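Local coordinates for putative protein (Neisseria meningitidis, PDB 2O3G) that is of unknown function but forms the transporter-associated domain of a CBS-domain membrane protein of the UPF0053 family, whose members may bind flavin adenine dinucleotide, at residues A[69-74]-A[86-91]. Sequence-based numbering, arbitrary orientation.
Sequences HGWRFE and VKITKL. With EDO (1,2-ethanediol), chain C.
K90 lies across one face of the W71 indole. Its CE sits over the six-membered ring, 4.2 Å from the centroid, a CH-pi contact. NZ stands over the five-membered ring, 4.9 Å from that centroid and 11° off its normal, a cation-pi pair. The lysine chain bends at chi2 (-91°), which brings NZ back to G70 O. That carbonyl accepts two bonds, from K90 NZ and from L91 N, which approach from opposite faces of its plane. The indole also meets I88, with CE3 3.5 Å from CG2. F73 extends on the same side of the sheet, alongside I88, whose CD1 meets ring atom CE1. V86 CG2 comes to the edge of the F73 ring, 4.0 Å from CD1. V48, L51 and I52 of helix 48-56 also pack on F73. R72, E74, K87 and T89 occupy the other side. There CB of R72 passes 3.6 Å from T89 OG1, while L91 CD1 lies over one face of the R72 guanidinium, toward its rim. D67 of strand 65-68 forms a salt bridge with R72 NE. Backbone bonds at R72–T89 and E74–K87 join strands 71-79 and 82-90 as an antiparallel hairpin within the four-stranded sheet. The face of F73, I88 and V86 is apolar, with F73 and V86 against helix 48-56; the other is polar. Near G70 the K90 ammonium is probably stabilised by both the carbonyl and the indole face.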
loop_
_atom_site.group_PDB
_atom_site.type_symbol
_atom_site.label_atom_id
_atom_site.label_comp_id
_atom_site.label_asym_id
_atom_site.label_seq_id
_atom_site.Cartn_x
_atom_site.Cartn_y
_atom_site.Cartn_z
ATOM N N HIS A 69 8.998 4.812 -2.645
ATOM C CA HIS A 69 10.155 4.882 -1.807
ATOM C C HIS A 69 10.893 3.580 -1.595
ATOM O O HIS A 69 11.265 3.261 -0.451
ATOM C CB HIS A 69 9.843 5.450 -0.444
ATOM C CG HIS A 69 9.745 6.935 -0.439
ATOM N ND1 HIS A 69 8.665 7.612 -1.008
ATOM C CD2 HIS A 69 10.602 7.882 0.005
ATOM C CE1 HIS A 69 8.836 8.912 -0.881
ATOM N NE2 HIS A 69 9.992 9.102 -0.252
ATOM N N GLY A 70 11.157 2.854 -2.687
ATOM C CA GLY A 70 11.999 1.681 -2.594
ATOM C C GLY A 70 11.251 0.379 -2.308
ATOM O O GLY A 70 11.885 -0.633 -2.095
ATOM N N TRP A 71 9.926 0.424 -2.240
ATOM C CA TRP A 71 9.135 -0.753 -2.011
ATOM C C TRP A 71 8.034 -0.849 -3.067
ATOM O O TRP A 71 7.719 0.146 -3.728
ATOM C CB TRP A 71 8.498 -0.675 -0.688
ATOM C CG TRP A 71 9.383 -0.491 0.428
ATOM C CD1 TRP A 71 9.905 0.640 0.834
ATOM C CD2 TRP A 71 9.758 -1.484 1.401
ATOM N NE1 TRP A 71 10.660 0.449 2.004
ATOM C CE2 TRP A 71 10.583 -0.856 2.348
ATOM C CE3 TRP A 71 9.562 -2.862 1.497
ATOM C CZ2 TRP A 71 11.153 -1.523 3.404
ATOM C CZ3 TRP A 71 10.115 -3.540 2.587
ATOM C CH2 TRP A 71 10.905 -2.870 3.524
ATOM N N ARG A 72 7.486 -2.052 -3.237
ATOM C CA ARG A 72 6.378 -2.365 -4.165
ATOM C C ARG A 72 5.176 -2.830 -3.369
ATOM O O ARG A 72 5.300 -3.524 -2.348
ATOM C CB ARG A 72 6.799 -3.495 -5.032
ATOM C CG ARG A 72 5.795 -3.893 -6.006
ATOM C CD ARG A 72 6.487 -4.562 -7.149
ATOM N NE ARG A 72 6.828 -3.564 -8.130
ATOM C CZ ARG A 72 7.413 -3.792 -9.309
ATOM N NH1 ARG A 72 7.710 -5.021 -9.715
ATOM N NH2 ARG A 72 7.687 -2.760 -10.088
ATOM N N PHE A 73 3.999 -2.415 -3.791
ATOM C CA PHE A 73 2.801 -2.730 -3.018
ATOM C C PHE A 73 1.877 -3.324 -3.977
ATOM O O PHE A 73 1.623 -2.724 -5.012
ATOM C CB PHE A 73 2.240 -1.467 -2.485
ATOM C CG PHE A 73 3.066 -0.895 -1.379
ATOM C CD1 PHE A 73 2.804 -1.216 -0.094
ATOM C CD2 PHE A 73 4.123 -0.042 -1.653
ATOM C CE1 PHE A 73 3.565 -0.633 0.940
ATOM C CE2 PHE A 73 4.841 0.522 -0.624
ATOM C CZ PHE A 73 4.564 0.212 0.674
ATOM N N GLU A 74 1.440 -4.546 -3.714
ATOM C CA GLU A 74 0.701 -5.254 -4.767
ATOM C C GLU A 74 -0.567 -5.811 -4.239
ATOM O O GLU A 74 -0.598 -6.431 -3.178
ATOM C CB GLU A 74 1.527 -6.393 -5.324
ATOM C CG GLU A 74 0.859 -7.130 -6.490
ATOM C CD GLU A 74 1.651 -8.353 -6.964
ATOM O OE1 GLU A 74 2.665 -8.743 -6.309
ATOM O OE2 GLU A 74 1.269 -8.926 -8.006
ATOM N N VAL A 86 -2.385 -6.700 0.723
ATOM C CA VAL A 86 -1.308 -6.301 -0.167
ATOM C C VAL A 86 0.028 -6.951 0.200
ATOM O O VAL A 86 0.315 -7.256 1.392
ATOM C CB VAL A 86 -1.308 -4.750 -0.451
ATOM C CG1 VAL A 86 -2.187 -4.055 0.500
ATOM C CG2 VAL A 86 0.079 -4.165 -0.401
ATOM N N LYS A 87 0.785 -7.262 -0.840
ATOM C CA LYS A 87 2.104 -7.934 -0.704
ATOM C C LYS A 87 3.207 -6.876 -0.862
ATOM O O LYS A 87 3.296 -6.226 -1.915
ATOM C CB LYS A 87 2.289 -9.009 -1.816
ATOM C CG LYS A 87 3.560 -9.931 -1.653
ATOM C CD LYS A 87 3.999 -10.785 -2.878
ATOM C CE LYS A 87 4.859 -12.030 -2.392
ATOM N NZ LYS A 87 4.608 -12.606 -0.901
ATOM N N ILE A 88 4.005 -6.686 0.195
ATOM C CA ILE A 88 5.126 -5.772 0.138
ATOM C C ILE A 88 6.406 -6.520 -0.289
ATOM O O ILE A 88 6.890 -7.476 0.459
ATOM C CB ILE A 88 5.531 -5.244 1.484
ATOM C CG1 ILE A 88 4.417 -4.852 2.458
ATOM C CG2 ILE A 88 6.252 -4.063 1.219
ATOM C CD1 ILE A 88 3.498 -3.790 2.037
ATOM N N THR A 89 6.970 -6.116 -1.439
ATOM C CA THR A 89 8.364 -6.436 -1.746
ATOM C C THR A 89 9.418 -5.244 -1.846
ATOM O O THR A 89 9.033 -4.069 -1.703
ATOM C CB THR A 89 8.468 -7.393 -2.912
ATOM O OG1 THR A 89 8.042 -6.803 -4.152
ATOM C CG2 THR A 89 7.697 -8.691 -2.610
ATOM N N LYS A 90 10.732 -5.545 -2.072
ATOM C CA LYS A 90 11.812 -4.529 -2.221
ATOM C C LYS A 90 12.161 -4.104 -3.682
ATOM O O LYS A 90 12.182 -4.935 -4.598
ATOM C CB LYS A 90 13.043 -4.985 -1.504
ATOM C CG LYS A 90 13.262 -4.309 -0.219
ATOM C CD LYS A 90 14.064 -3.199 -0.554
ATOM C CE LYS A 90 14.062 -2.075 0.443
ATOM N NZ LYS A 90 14.510 -1.005 -0.557
ATOM N N LEU A 91 12.363 -2.827 -3.979
ATOM C CA LEU A 91 12.717 -2.555 -5.332
ATOM C C LEU A 91 14.245 -2.681 -5.417
ATOM O O LEU A 91 14.885 -2.573 -4.321
ATOM C CB LEU A 91 12.196 -1.218 -5.764
ATOM C CG LEU A 91 10.914 -1.348 -6.565
ATOM C CD1 LEU A 91 10.670 -2.762 -6.912
ATOM C CD2 LEU A 91 9.830 -0.866 -5.738
HETATM C C1 EDO C . 8.680 7.569 -5.575
HETATM O O1 EDO C . 8.868 6.421 -4.731
HETATM C C2 EDO C . 7.839 8.557 -4.765
HETATM O O2 EDO C . 6.518 8.467 -5.287
#